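Long-range contacts in type C neurotoxin (Clostridium botulinum, PDB 3PME), which is the receptor-binding domain of a C/D mosaic botulinum neurotoxin and probably attaches the toxin to nerve-cell membranes through gangliosides or phospholipids: residues D50-L56 with K177-I183; Y244-Y248 with L258-S262; R220-K224 with S344-I348; D309-A315 with Y373-R377. All coordinates share one frame; numbering follows the deposited sequence.

Contact 1 of 4, residues D50-L56 with K177-I183; sequences DKIIVNL and KTIVFGI
Ile-52 and Phe-181 face each other across two antiparallel strands and exchange a pair of backbone hydrogen bonds. Val-54 and Ile-179 do the same two residues on, with Val-54 N to Ile-179 O at 2.8 Å. A further bond, from Leu-56 N to Lys-177 O, carries the pairing past the strand end. Side chains alternate between two faces. On one, Phe-181 lies beside Ile-52 and its CE1 reaches Val-54 CG2 at 4.0 Å. Leu-56 CD1 meets Ile-179 CD1 at 4.1 Å further along this face. On the other, Ile-53 and Val-180 run alongside, and Ile-53 CD1 presses on Val-180 CG1 at 3.5 Å, a tight fit. Ile-53 reaches back because its chain bends again at chi2 (-48°). Next to it Thr-178 OG1 donates to Asn-55 OD1 at 2.6 Å, and Lys-177 NZ adds a weak bond to the same oxygen. One water joins Lys-177 NZ to Leu-56 O. Another joins Asp-50 O to Ile-183 N where the strands part. Lys-51 NZ pairs with Asp-184. Outward, Phe-181 meets Phe-198 and Phe-43 edge-to-face. Leu-8 of strand 6-13 packs on Val-54 and Ile-179, and Leu-10 on Phe-181. Strand 26-30 continues the sheet beyond strand 51-55. Such layered antiparallel packing is characteristic of the concanavalin-like jelly roll of the N-terminal receptor-binding region.

Contact 2 of 4, residues Y244-Y248 with L258-S262; sequences YIDRY and LVQYS. With SO4 (sulfate ion), chain C.
Tyr-248 lays one ring face against Val-259, whose CB sits 4.0 Å from the ring centroid in a CH-pi contact. The two side chains point the same way. With chi1 at 66°, Tyr-248 CG stands between its own backbone N and carbonyl carbon, which brings the ring over its strand neighbour. The ring edge meets Tyr-261 CA and, elsewhere on its rim, a sulfate oxygen. A smaller apolar touch joins Tyr-244 CD2 to Leu-258 CD1 at 4.1 Å, the side chains crossing at about a right angle. Backbone bonds run both ways between Tyr-248 and Val-259. Tyr-261 N also donates to Asp-246 O at 3.1 Å. At the polar edge the extended Arg-247 sends NH1 to Leu-258 O (3.0 Å), while Gln-260 CB lies over one face of its guanidinium. Tyr-384 offers a cation-pi partner to the same group. Gln-260 NE2 reaches Asp-246 OD2 at 2.9 Å, from above the carboxylate plane. Tyr-248 OH donates to sulfate O1 at 2.7 Å, and Lys-270, Asn-271 and Tyr-299 also bind this ion, probably a crystallisation component. The arrangement is the open end of a beta hairpin, entered through a type I turn at residues 244-247, in the C-terminal trefoil region.

Contact 3 of 4, residues R220-K224 with S344-I348; sequences RNVIK and SIKNI
The contact belongs to the beta-trefoil region, where the connection after helix 207-218 meets the last part of strand 343-347. Asn-347 makes both direct hydrogen bonds across it. Its ND2 donates to Arg-220 O at 3.0 Å, and the acceptor lies in the amide plane. The donor, however, stands 44° above the plane of that carbonyl, and the bond is bent to 140° at the hydrogen. A second, weak bond runs from the same ND2 to Val-222 O at 3.3 Å. Two carbonyls of the 220-224 segment thus hold the amide nitrogen. The amide oxygen is used as well: a water donates to Asn-347 OD1 at 2.7 Å and accepts from Lys-224 N. Both ends of the amide are therefore engaged, which should fix its rotation. Val-222 O also receives Lys-224 NZ at 2.8 Å.

Ile-223 supplies the apolar part. It slides past Asn-347 in the opposite direction and sets CD1 3.4 Å from Asn-347 OD1. Chi1 (-52°) puts CG2 anti to the backbone N, and this branch meets Ile-345 CD1 at 3.9 Å. Ile-345 holds its CG1 anti to the backbone N as well and reaches over from its strand.

Around the contact, Lys-224 NZ also bonds Ile-218 O and Leu-219 O, at and just after the end of helix 207-218. Asn-289 OD1 receives Asn-347 N. Strand 356-360 touches Ile-223 and Ile-345 through Ser-356, and Ile-293 of strand 292-299 packs on Ile-345.

Contact 4 of 4, residues D309-A315 with Y373-R377; sequences DTDTIYA and YKPWR
Arg-377 NH1 is gripped by two acceptors from the 309-315 segment. It donates to Thr-312 O at 2.9 Å and to Asp-309 OD2 at 3.0 Å, the latter a salt bridge. Both acceptors lie at the guanidinium edge, near its plane. Neither oxygen is met within its own plane: the donor stands 46° above the Thr-312 carbonyl plane and 50° above the Asp-309 carboxylate plane. NH2 adds a weak bond to the same Asp-309 OD2. A bend at chi3 (-73°) turns the guanidinium back toward these oxygens, while Asp-311 CB lies over one of its faces. The aliphatic part of the arginine follows the backbone, with Arg-377 CG 3.4 Å from Ile-313 O. Arg-377 CB touches Ala-315 CB at 4.0 Å.

Ile-313 makes the apolar half. Its CD1 meets Tyr-373 CD1 at 3.8 Å, crossing at about a right angle, and its CG2 rests on Pro-375. A water links Tyr-314 OH to Lys-374 N. Thr-312 also touches Cys-321 and Cys-325, whose disulfide lies further along the same loop. Trp-376 turns away to bond Lys-252 O. The contact joins two loops that connect successive strands of the C-terminal beta trefoil, at the end far from the N-terminal region.

Contact 1 stands apart in the N-terminal region, about 35 Å or more from the others between centres. It is the most buried, and regular strand pairing does most of its work. Contacts 2, 3 and 4 share the trefoil region and are only partly buried. Contact 2 combines strand pairing with an aromatic CH-pi contact; charged and amide groups lie at one edge, and a tyrosine hydroxyl binds a sulfate elsewhere. In contacts 3 and 4 the polar part centres on one side chain, an asparagine and an arginine, that donates to loop backbone oxygens, beside an isoleucine that packs; contact 4 adds a salt bridge. Contact 2 is nested within the loop closed by contact 3, whereas contacts 3 and 4 cross along the chain.

Contact 1 of 4, residues D50-L56 with K177-I183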
loop_
_atom_site.group_PDB
_atom_site.type_symbol
_atom_site.label_atom_id
_atom_site.label_comp_id
_atom_site.label_asym_id
_atom_site.label_seq_id
_atom_site.Cartn_x
_atom_site.Cartn_y
_atom_site.Cartn_z
ATOM N N ASP A 50 -19.503 -2.227 -14.362
ATOM C CA ASP A 50 -18.265 -1.521 -14.667
ATOM C C ASP A 50 -17.329 -2.447 -15.442
ATOM O O ASP A 50 -16.899 -3.462 -14.912
ATOM C CB ASP A 50 -17.565 -1.084 -13.375
ATOM C CG ASP A 50 -18.451 -0.245 -12.475
ATOM O OD1 ASP A 50 -19.518 0.220 -12.939
ATOM O OD2 ASP A 50 -18.066 -0.044 -11.299
ATOM N N LYS A 51 -17.007 -2.100 -16.686
ATOM C CA LYS A 51 -16.071 -2.909 -17.471
ATOM C C LYS A 51 -15.132 -2.066 -18.314
ATOM O O LYS A 51 -15.516 -1.027 -18.843
ATOM C CB LYS A 51 -16.816 -3.854 -18.412
ATOM C CG LYS A 51 -17.717 -4.860 -17.739
ATOM C CD LYS A 51 -18.231 -5.858 -18.761
ATOM C CE LYS A 51 -19.210 -6.828 -18.133
ATOM N NZ LYS A 51 -18.609 -7.486 -16.944
ATOM N N ILE A 52 -13.895 -2.526 -18.451
ATOM C CA ILE A 52 -12.998 -1.960 -19.438
ATOM C C ILE A 52 -12.761 -3.041 -20.479
ATOM O O ILE A 52 -12.339 -4.141 -20.142
ATOM C CB ILE A 52 -11.662 -1.544 -18.828
ATOM C CG1 ILE A 52 -11.878 -0.514 -17.714
ATOM C CG2 ILE A 52 -10.740 -0.994 -19.913
ATOM C CD1 ILE A 52 -10.593 -0.079 -17.028
ATOM N N ILE A 53 -13.064 -2.746 -21.737
ATOM C CA ILE A 53 -12.863 -3.718 -22.804
ATOM C C ILE A 53 -11.667 -3.282 -23.629
ATOM O O ILE A 53 -11.657 -2.181 -24.184
ATOM C CB ILE A 53 -14.085 -3.798 -23.736
ATOM C CG1 ILE A 53 -15.384 -3.950 -22.935
ATOM C CG2 ILE A 53 -13.900 -4.905 -24.775
ATOM C CD1 ILE A 53 -15.341 -5.001 -21.878
ATOM N N VAL A 54 -10.645 -4.127 -23.694
ATOM C CA VAL A 54 -9.454 -3.811 -24.473
ATOM C C VAL A 54 -9.364 -4.737 -25.678
ATOM O O VAL A 54 -9.367 -5.948 -25.524
ATOM C CB VAL A 54 -8.173 -3.944 -23.625
ATOM C CG1 VAL A 54 -6.936 -3.596 -24.448
ATOM C CG2 VAL A 54 -8.259 -3.055 -22.377
ATOM N N ASN A 55 -9.313 -4.162 -26.876
ATOM C CA ASN A 55 -9.076 -4.951 -28.081
ATOM C C ASN A 55 -7.717 -4.618 -28.669
ATOM O O ASN A 55 -7.506 -3.515 -29.175
ATOM C CB ASN A 55 -10.165 -4.685 -29.121
ATOM C CG ASN A 55 -11.485 -5.309 -28.746
ATOM O OD1 ASN A 55 -11.646 -6.524 -28.818
ATOM N ND2 ASN A 55 -12.443 -4.481 -28.352
ATOM N N LEU A 56 -6.791 -5.564 -28.580
ATOM C CA LEU A 56 -5.470 -5.405 -29.160
ATOM C C LEU A 56 -5.553 -5.531 -30.670
ATOM O O LEU A 56 -6.451 -6.187 -31.196
ATOM C CB LEU A 56 -4.525 -6.489 -28.639
ATOM C CG LEU A 56 -3.898 -6.352 -27.249
ATOM C CD1 LEU A 56 -4.935 -6.023 -26.198
ATOM C CD2 LEU A 56 -3.155 -7.653 -26.908
ATOM N N LYS A 177 -7.589 -11.580 -28.690
ATOM C CA LYS A 177 -7.175 -10.181 -28.746
ATOM C C LYS A 177 -7.954 -9.291 -27.775
ATOM O O LYS A 177 -7.574 -8.144 -27.551
ATOM C CB LYS A 177 -7.334 -9.638 -30.165
ATOM C CG LYS A 177 -8.780 -9.428 -30.566
ATOM C CD LYS A 177 -8.906 -9.255 -32.066
ATOM C CE LYS A 177 -10.333 -8.907 -32.463
ATOM N NZ LYS A 177 -10.742 -7.601 -31.888
ATOM N N THR A 178 -9.031 -9.817 -27.199
ATOM C CA THR A 178 -9.868 -9.030 -26.289
ATOM C C THR A 178 -9.580 -9.362 -24.824
ATOM O O THR A 178 -9.459 -10.536 -24.457
ATOM C CB THR A 178 -11.359 -9.265 -26.567
ATOM O OG1 THR A 178 -11.644 -8.921 -27.929
ATOM C CG2 THR A 178 -12.218 -8.407 -25.639
ATOM N N ILE A 179 -9.461 -8.323 -24.004
ATOM C CA ILE A 179 -9.284 -8.477 -22.562
ATOM C C ILE A 179 -10.387 -7.688 -21.908
ATOM O O ILE A 179 -10.543 -6.495 -22.186
ATOM C CB ILE A 179 -7.934 -7.913 -22.093
ATOM C CG1 ILE A 179 -6.788 -8.579 -22.848
ATOM C CG2 ILE A 179 -7.742 -8.142 -20.600
ATOM C CD1 ILE A 179 -5.454 -7.891 -22.630
ATOM N N VAL A 180 -11.159 -8.340 -21.044
ATOM C CA VAL A 180 -12.240 -7.648 -20.344
ATOM C C VAL A 180 -11.950 -7.545 -18.851
ATOM O O VAL A 180 -11.845 -8.570 -18.163
ATOM C CB VAL A 180 -13.583 -8.374 -20.539
ATOM C CG1 VAL A 180 -14.694 -7.673 -19.756
ATOM C CG2 VAL A 180 -13.924 -8.475 -22.027
ATOM N N PHE A 181 -11.838 -6.308 -18.360
ATOM C CA PHE A 181 -11.670 -6.042 -16.935
ATOM C C PHE A 181 -13.043 -5.804 -16.326
ATOM O O PHE A 181 -13.814 -4.980 -16.832
ATOM C CB PHE A 181 -10.823 -4.791 -16.712
ATOM C CG PHE A 181 -9.400 -4.933 -17.160
ATOM C CD1 PHE A 181 -9.068 -4.786 -18.493
ATOM C CD2 PHE A 181 -8.389 -5.190 -16.240
ATOM C CE1 PHE A 181 -7.743 -4.913 -18.915
ATOM C CE2 PHE A 181 -7.072 -5.305 -16.653
ATOM C CZ PHE A 181 -6.748 -5.167 -17.988
ATOM N N GLY A 182 -13.355 -6.509 -15.244
ATOM C CA GLY A 182 -14.622 -6.284 -14.570
ATOM C C GLY A 182 -15.207 -7.492 -13.879
ATOM O O GLY A 182 -14.902 -8.634 -14.233
ATOM N N ILE A 183 -16.059 -7.239 -12.888
ATOM C CA ILE A 183 -16.714 -8.302 -12.136
ATOM C C ILE A 183 -18.161 -8.472 -12.583
ATOM O O ILE A 183 -18.945 -7.523 -12.543
ATOM C CB ILE A 183 -16.684 -8.005 -10.628
ATOM C CG1 ILE A 183 -15.243 -7.800 -10.164
ATOM C CG2 ILE A 183 -17.368 -9.116 -9.840
ATOM C CD1 ILE A 183 -15.124 -7.316 -8.731
HETATM O O HOH W 1 -16.667 -4.372 -12.377
HETATM O O HOH W 2 -8.752 -5.318 -32.566
#

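Contact 2 of 4, residues Y244-Y248 with L258-S262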
loop_
_atom_site.group_PDB
_atom_site.type_symbol
_atom_site.label_atom_id
_atom_site.label_comp_id
_atom_site.label_asym_id
_atom_site.label_seq_id
_atom_site.Cartn_x
_atom_site.Cartn_y
_atom_site.Cartn_z
ATOM N N TYR A 244 2.654 -2.045 17.540
ATOM C CA TYR A 244 1.461 -1.882 18.367
ATOM C C TYR A 244 0.232 -1.401 17.572
ATOM O O TYR A 244 -0.282 -0.314 17.815
ATOM C CB TYR A 244 1.788 -0.935 19.538
ATOM C CG TYR A 244 3.042 -1.348 20.279
ATOM C CD1 TYR A 244 3.105 -2.572 20.944
ATOM C CD2 TYR A 244 4.182 -0.546 20.280
ATOM C CE1 TYR A 244 4.253 -2.979 21.601
ATOM C CE2 TYR A 244 5.336 -0.938 20.942
ATOM C CZ TYR A 244 5.364 -2.159 21.599
ATOM O OH TYR A 244 6.500 -2.561 22.254
ATOM N N ILE A 245 -0.259 -2.237 16.653
ATOM C CA ILE A 245 -1.349 -1.857 15.750
ATOM C C ILE A 245 -2.693 -1.707 16.467
ATOM O O ILE A 245 -3.630 -1.102 15.937
ATOM C CB ILE A 245 -1.499 -2.877 14.590
ATOM C CG1 ILE A 245 -2.438 -2.340 13.502
ATOM C CG2 ILE A 245 -1.996 -4.209 15.124
ATOM C CD1 ILE A 245 -2.441 -3.159 12.224
ATOM N N ASP A 246 -2.773 -2.243 17.683
ATOM C CA ASP A 246 -4.008 -2.196 18.460
ATOM C C ASP A 246 -4.005 -1.097 19.519
ATOM O O ASP A 246 -4.852 -1.104 20.408
ATOM C CB ASP A 246 -4.263 -3.543 19.146
ATOM C CG ASP A 246 -3.129 -3.957 20.073
ATOM O OD1 ASP A 246 -2.011 -3.414 19.953
ATOM O OD2 ASP A 246 -3.349 -4.853 20.915
ATOM N N ARG A 247 -3.056 -0.171 19.423
ATOM C CA ARG A 247 -2.992 0.930 20.381
ATOM C C ARG A 247 -3.193 2.249 19.678
ATOM O O ARG A 247 -2.847 2.393 18.505
ATOM C CB ARG A 247 -1.662 0.932 21.132
ATOM C CG ARG A 247 -1.445 -0.333 21.931
ATOM C CD ARG A 247 -0.283 -0.271 22.900
ATOM N NE ARG A 247 -0.387 -1.459 23.744
ATOM C CZ ARG A 247 -0.870 -1.480 24.982
ATOM N NH1 ARG A 247 -1.229 -0.360 25.611
ATOM N NH2 ARG A 247 -0.944 -2.635 25.623
ATOM N N TYR A 248 -3.758 3.207 20.415
ATOM C CA TYR A 248 -3.956 4.564 19.921
ATOM C C TYR A 248 -3.158 5.528 20.786
ATOM O O TYR A 248 -2.758 5.181 21.900
ATOM C CB TYR A 248 -5.446 4.950 19.915
ATOM C CG TYR A 248 -6.120 5.066 21.270
ATOM C CD1 TYR A 248 -6.723 3.961 21.874
ATOM C CD2 TYR A 248 -6.198 6.291 21.914
ATOM C CE1 TYR A 248 -7.365 4.075 23.095
ATOM C CE2 TYR A 248 -6.842 6.418 23.133
ATOM C CZ TYR A 248 -7.426 5.306 23.717
ATOM O OH TYR A 248 -8.068 5.413 24.935
ATOM N N LEU A 258 0.717 5.134 24.430
ATOM C CA LEU A 258 -0.053 4.269 23.548
ATOM C C LEU A 258 -0.988 3.391 24.367
ATOM O O LEU A 258 -0.538 2.552 25.148
ATOM C CB LEU A 258 0.878 3.402 22.689
ATOM C CG LEU A 258 2.003 4.149 21.952
ATOM C CD1 LEU A 258 2.833 3.199 21.070
ATOM C CD2 LEU A 258 1.445 5.306 21.133
ATOM N N VAL A 259 -2.283 3.585 24.165
ATOM C CA VAL A 259 -3.323 2.909 24.931
ATOM C C VAL A 259 -4.045 1.872 24.067
ATOM O O VAL A 259 -4.354 2.120 22.898
ATOM C CB VAL A 259 -4.357 3.939 25.407
ATOM C CG1 VAL A 259 -5.535 3.252 26.101
ATOM C CG2 VAL A 259 -3.696 4.976 26.319
ATOM N N GLN A 260 -4.329 0.702 24.630
ATOM C CA GLN A 260 -5.033 -0.305 23.846
ATOM C C GLN A 260 -6.473 0.121 23.600
ATOM O O GLN A 260 -7.181 0.493 24.533
ATOM C CB GLN A 260 -5.003 -1.664 24.539
ATOM C CG GLN A 260 -5.432 -2.805 23.623
ATOM C CD GLN A 260 -5.236 -4.158 24.258
ATOM O OE1 GLN A 260 -5.720 -4.414 25.361
ATOM N NE2 GLN A 260 -4.520 -5.037 23.567
ATOM N N TYR A 261 -6.903 0.077 22.341
ATOM C CA TYR A 261 -8.282 0.395 22.010
ATOM C C TYR A 261 -9.200 -0.679 22.576
ATOM O O TYR A 261 -8.824 -1.857 22.654
ATOM C CB TYR A 261 -8.459 0.510 20.496
ATOM C CG TYR A 261 -9.813 1.018 20.057
ATOM C CD1 TYR A 261 -10.283 2.261 20.461
ATOM C CD2 TYR A 261 -10.605 0.263 19.207
ATOM C CE1 TYR A 261 -11.521 2.719 20.042
ATOM C CE2 TYR A 261 -11.830 0.706 18.784
ATOM C CZ TYR A 261 -12.290 1.931 19.202
ATOM O OH TYR A 261 -13.519 2.359 18.765
ATOM N N SER A 262 -10.398 -0.274 22.974
ATOM C CA SER A 262 -11.323 -1.196 23.635
ATOM C C SER A 262 -11.741 -2.369 22.751
ATOM O O SER A 262 -11.994 -3.448 23.263
ATOM C CB SER A 262 -12.556 -0.454 24.140
ATOM O OG SER A 262 -13.275 0.113 23.063
HETATM S S SO4 C . -8.345 9.232 25.701
HETATM O O1 SO4 C . -7.957 7.851 25.995
HETATM O O2 SO4 C . -7.951 9.612 24.356
HETATM O O3 SO4 C . -9.797 9.341 25.818
HETATM O O4 SO4 C . -7.705 10.136 26.656
HETATM O O HOH W 3 -3.890 0.052 27.339
#

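Contact 3 of 4, residues R220-K224 with S344-I348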
loop_
_atom_site.group_PDB
_atom_site.type_symbol
_atom_site.label_atom_id
_atom_site.label_comp_id
_atom_site.label_asym_id
_atom_site.label_seq_id
_atom_site.Cartn_x
_atom_site.Cartn_y
_atom_site.Cartn_z
ATOM N N ARG A 220 9.055 5.720 -4.931
ATOM C CA ARG A 220 9.862 5.782 -3.731
ATOM C C ARG A 220 9.933 7.194 -3.148
ATOM O O ARG A 220 10.312 7.352 -1.998
ATOM C CB ARG A 220 11.273 5.251 -3.998
ATOM C CG ARG A 220 11.314 3.770 -4.335
ATOM C CD ARG A 220 12.408 3.059 -3.558
ATOM N NE ARG A 220 12.430 1.626 -3.846
ATOM C CZ ARG A 220 11.883 0.691 -3.072
ATOM N NH1 ARG A 220 11.272 1.028 -1.946
ATOM N NH2 ARG A 220 11.959 -0.587 -3.419
ATOM N N ASN A 221 9.590 8.211 -3.938
ATOM C CA ASN A 221 9.556 9.583 -3.411
ATOM C C ASN A 221 8.414 9.830 -2.457
ATOM O O ASN A 221 8.432 10.812 -1.707
ATOM C CB ASN A 221 9.407 10.607 -4.531
ATOM C CG ASN A 221 10.660 10.759 -5.348
ATOM O OD1 ASN A 221 11.721 10.285 -4.960
ATOM N ND2 ASN A 221 10.545 11.431 -6.484
ATOM N N VAL A 222 7.404 8.975 -2.522
ATOM C CA VAL A 222 6.127 9.260 -1.885
ATOM C C VAL A 222 5.970 8.402 -0.642
ATOM O O VAL A 222 6.089 7.181 -0.706
ATOM C CB VAL A 222 4.952 8.997 -2.860
ATOM C CG1 VAL A 222 3.621 9.295 -2.191
ATOM C CG2 VAL A 222 5.117 9.840 -4.143
ATOM N N ILE A 223 5.735 9.036 0.505
ATOM C CA ILE A 223 5.468 8.259 1.706
ATOM C C ILE A 223 4.101 7.618 1.532
ATOM O O ILE A 223 3.222 8.206 0.908
ATOM C CB ILE A 223 5.451 9.141 2.973
ATOM C CG1 ILE A 223 6.717 9.997 3.056
ATOM C CG2 ILE A 223 5.290 8.276 4.213
ATOM C CD1 ILE A 223 8.005 9.213 3.255
ATOM N N LYS A 224 3.916 6.414 2.067
ATOM C CA LYS A 224 2.640 5.720 1.895
ATOM C C LYS A 224 1.837 5.599 3.181
ATOM O O LYS A 224 2.394 5.570 4.279
ATOM C CB LYS A 224 2.875 4.308 1.352
ATOM C CG LYS A 224 3.738 4.267 0.108
ATOM C CD LYS A 224 3.185 5.142 -1.003
ATOM C CE LYS A 224 3.891 4.810 -2.328
ATOM N NZ LYS A 224 5.379 4.949 -2.203
ATOM N N SER A 344 11.083 15.222 10.454
ATOM C CA SER A 344 11.316 14.849 9.074
ATOM C C SER A 344 10.803 13.431 8.903
ATOM O O SER A 344 10.975 12.599 9.788
ATOM C CB SER A 344 12.808 14.890 8.765
ATOM O OG SER A 344 13.027 14.748 7.377
ATOM N N ILE A 345 10.167 13.149 7.774
ATOM C CA ILE A 345 9.655 11.800 7.545
ATOM C C ILE A 345 10.320 11.161 6.328
ATOM O O ILE A 345 10.459 11.784 5.271
ATOM C CB ILE A 345 8.120 11.822 7.420
ATOM C CG1 ILE A 345 7.564 10.401 7.308
ATOM C CG2 ILE A 345 7.681 12.705 6.254
ATOM C CD1 ILE A 345 6.040 10.337 7.439
ATOM N N LYS A 346 10.751 9.918 6.492
ATOM C CA LYS A 346 11.520 9.255 5.446
ATOM C C LYS A 346 11.085 7.820 5.219
ATOM O O LYS A 346 10.679 7.116 6.141
ATOM C CB LYS A 346 13.012 9.293 5.780
ATOM C CG LYS A 346 13.605 10.693 5.749
ATOM C CD LYS A 346 15.122 10.669 5.875
ATOM C CE LYS A 346 15.704 12.067 5.707
ATOM N NZ LYS A 346 17.198 12.048 5.618
ATOM N N ASN A 347 11.171 7.378 3.973
ATOM C CA ASN A 347 10.977 5.977 3.696
ATOM C C ASN A 347 12.194 5.208 4.210
ATOM O O ASN A 347 13.291 5.763 4.358
ATOM C CB ASN A 347 10.720 5.747 2.201
ATOM C CG ASN A 347 9.273 6.043 1.802
ATOM O OD1 ASN A 347 8.345 5.892 2.608
ATOM N ND2 ASN A 347 9.074 6.455 0.555
ATOM N N ILE A 348 11.981 3.942 4.528
ATOM C CA ILE A 348 13.018 3.116 5.123
ATOM C C ILE A 348 13.995 2.662 4.053
ATOM O O ILE A 348 13.607 1.991 3.101
ATOM C CB ILE A 348 12.387 1.930 5.868
ATOM C CG1 ILE A 348 11.576 2.475 7.056
ATOM C CG2 ILE A 348 13.453 0.950 6.332
ATOM C CD1 ILE A 348 10.638 1.478 7.661
HETATM O O HOH W 4 6.013 4.639 3.008
#

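Contact 4 of 4, residues D309-A315 with Y373-R377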
loop_
_atom_site.group_PDB
_atom_site.type_symbol
_atom_site.label_atom_id
_atom_site.label_comp_id
_atom_site.label_asym_id
_atom_site.label_seq_id
_atom_site.Cartn_x
_atom_site.Cartn_y
_atom_site.Cartn_z
ATOM N N ASP A 309 9.631 16.728 24.149
ATOM C CA ASP A 309 9.979 17.307 25.444
ATOM C C ASP A 309 11.435 17.776 25.377
ATOM O O ASP A 309 12.262 17.178 24.677
ATOM C CB ASP A 309 9.800 16.258 26.547
ATOM C CG ASP A 309 9.596 16.868 27.914
ATOM O OD1 ASP A 309 9.761 18.095 28.061
ATOM O OD2 ASP A 309 9.269 16.110 28.848
ATOM N N THR A 310 11.750 18.859 26.081
ATOM C CA THR A 310 13.104 19.412 26.107
ATOM C C THR A 310 14.027 18.602 27.020
ATOM O O THR A 310 15.226 18.485 26.762
ATOM C CB THR A 310 13.080 20.883 26.582
ATOM O OG1 THR A 310 12.504 20.934 27.884
ATOM C CG2 THR A 310 12.227 21.726 25.649
ATOM N N ASP A 311 13.470 18.048 28.092
ATOM C CA ASP A 311 14.252 17.198 28.989
ATOM C C ASP A 311 13.880 15.722 28.841
ATOM O O ASP A 311 12.779 15.395 28.388
ATOM C CB ASP A 311 14.105 17.655 30.441
ATOM C CG ASP A 311 14.898 18.922 30.734
ATOM O OD1 ASP A 311 15.681 19.357 29.858
ATOM O OD2 ASP A 311 14.747 19.479 31.841
ATOM N N THR A 312 14.803 14.843 29.221
ATOM C CA THR A 312 14.576 13.399 29.086
ATOM C C THR A 312 13.563 12.882 30.107
ATOM O O THR A 312 13.162 13.606 31.013
ATOM C CB THR A 312 15.873 12.581 29.268
ATOM O OG1 THR A 312 16.370 12.772 30.602
ATOM C CG2 THR A 312 16.932 12.996 28.257
ATOM N N ILE A 313 13.193 11.608 29.978
ATOM C CA ILE A 313 12.171 11.007 30.833
ATOM C C ILE A 313 12.684 10.662 32.230
ATOM O O ILE A 313 11.924 10.217 33.086
ATOM C CB ILE A 313 11.554 9.758 30.173
ATOM C CG1 ILE A 313 12.638 8.727 29.843
ATOM C CG2 ILE A 313 10.815 10.149 28.891
ATOM C CD1 ILE A 313 12.055 7.352 29.448
ATOM N N TYR A 314 13.981 10.847 32.438
ATOM C CA TYR A 314 14.623 10.456 33.690
ATOM C C TYR A 314 15.074 11.692 34.441
ATOM O O TYR A 314 16.001 12.379 34.010
ATOM C CB TYR A 314 15.822 9.547 33.404
ATOM C CG TYR A 314 15.489 8.326 32.573
ATOM C CD1 TYR A 314 14.496 7.443 32.973
ATOM C CD2 TYR A 314 16.166 8.063 31.389
ATOM C CE1 TYR A 314 14.197 6.316 32.215
ATOM C CE2 TYR A 314 15.872 6.943 30.621
ATOM C CZ TYR A 314 14.885 6.080 31.038
ATOM O OH TYR A 314 14.589 4.957 30.284
ATOM N N ALA A 315 14.422 11.955 35.570
ATOM C CA ALA A 315 14.637 13.196 36.327
ATOM C C ALA A 315 16.085 13.386 36.771
ATOM O O ALA A 315 16.570 14.517 36.849
ATOM C CB ALA A 315 13.700 13.248 37.529
ATOM N N TYR A 373 8.483 2.111 28.399
ATOM C CA TYR A 373 9.366 2.967 29.176
ATOM C C TYR A 373 8.681 3.377 30.470
ATOM O O TYR A 373 7.506 3.063 30.696
ATOM C CB TYR A 373 9.683 4.248 28.385
ATOM C CG TYR A 373 10.735 4.073 27.309
ATOM C CD1 TYR A 373 12.083 4.059 27.635
ATOM C CD2 TYR A 373 10.385 3.957 25.967
ATOM C CE1 TYR A 373 13.057 3.915 26.667
ATOM C CE2 TYR A 373 11.364 3.818 24.984
ATOM C CZ TYR A 373 12.694 3.788 25.344
ATOM O OH TYR A 373 13.684 3.650 24.389
ATOM N N LYS A 374 9.422 4.093 31.310
ATOM C CA LYS A 374 8.843 4.837 32.423
ATOM C C LYS A 374 8.922 6.305 32.017
ATOM O O LYS A 374 9.915 6.968 32.288
ATOM C CB LYS A 374 9.661 4.596 33.691
ATOM C CG LYS A 374 9.628 3.148 34.186
ATOM C CD LYS A 374 10.638 2.953 35.311
ATOM C CE LYS A 374 10.462 1.618 35.994
ATOM N NZ LYS A 374 10.645 0.533 35.018
ATOM N N PRO A 375 7.890 6.804 31.318
ATOM C CA PRO A 375 8.020 8.090 30.614
ATOM C C PRO A 375 7.767 9.332 31.465
ATOM O O PRO A 375 8.082 10.431 30.989
ATOM C CB PRO A 375 6.966 7.980 29.509
ATOM C CG PRO A 375 5.880 7.134 30.145
ATOM C CD PRO A 375 6.627 6.114 30.991
ATOM N N TRP A 376 7.202 9.185 32.662
ATOM C CA TRP A 376 6.966 10.340 33.530
ATOM C C TRP A 376 8.109 10.491 34.516
ATOM O O TRP A 376 8.421 9.559 35.254
ATOM C CB TRP A 376 5.649 10.194 34.299
ATOM C CG TRP A 376 4.437 10.071 33.429
ATOM C CD1 TRP A 376 3.742 11.090 32.843
ATOM C CD2 TRP A 376 3.778 8.864 33.045
ATOM N NE1 TRP A 376 2.688 10.592 32.123
ATOM C CE2 TRP A 376 2.688 9.225 32.224
ATOM C CE3 TRP A 376 3.999 7.510 33.315
ATOM C CZ2 TRP A 376 1.825 8.281 31.674
ATOM C CZ3 TRP A 376 3.141 6.582 32.771
ATOM C CH2 TRP A 376 2.064 6.970 31.961
ATOM N N ARG A 377 8.719 11.670 34.548
ATOM C CA ARG A 377 9.884 11.897 35.391
ATOM C C ARG A 377 9.575 11.656 36.865
ATOM O O ARG A 377 10.428 11.193 37.620
ATOM C CB ARG A 377 10.432 13.317 35.191
ATOM C CG ARG A 377 11.280 13.483 33.942
ATOM C CD ARG A 377 11.890 14.886 33.852
ATOM N NE ARG A 377 10.871 15.875 33.516
ATOM C CZ ARG A 377 10.486 16.160 32.275
ATOM N NH1 ARG A 377 11.047 15.544 31.235
ATOM N NH2 ARG A 377 9.542 17.070 32.071
HETATM O O HOH W 5 12.270 3.630 31.182
#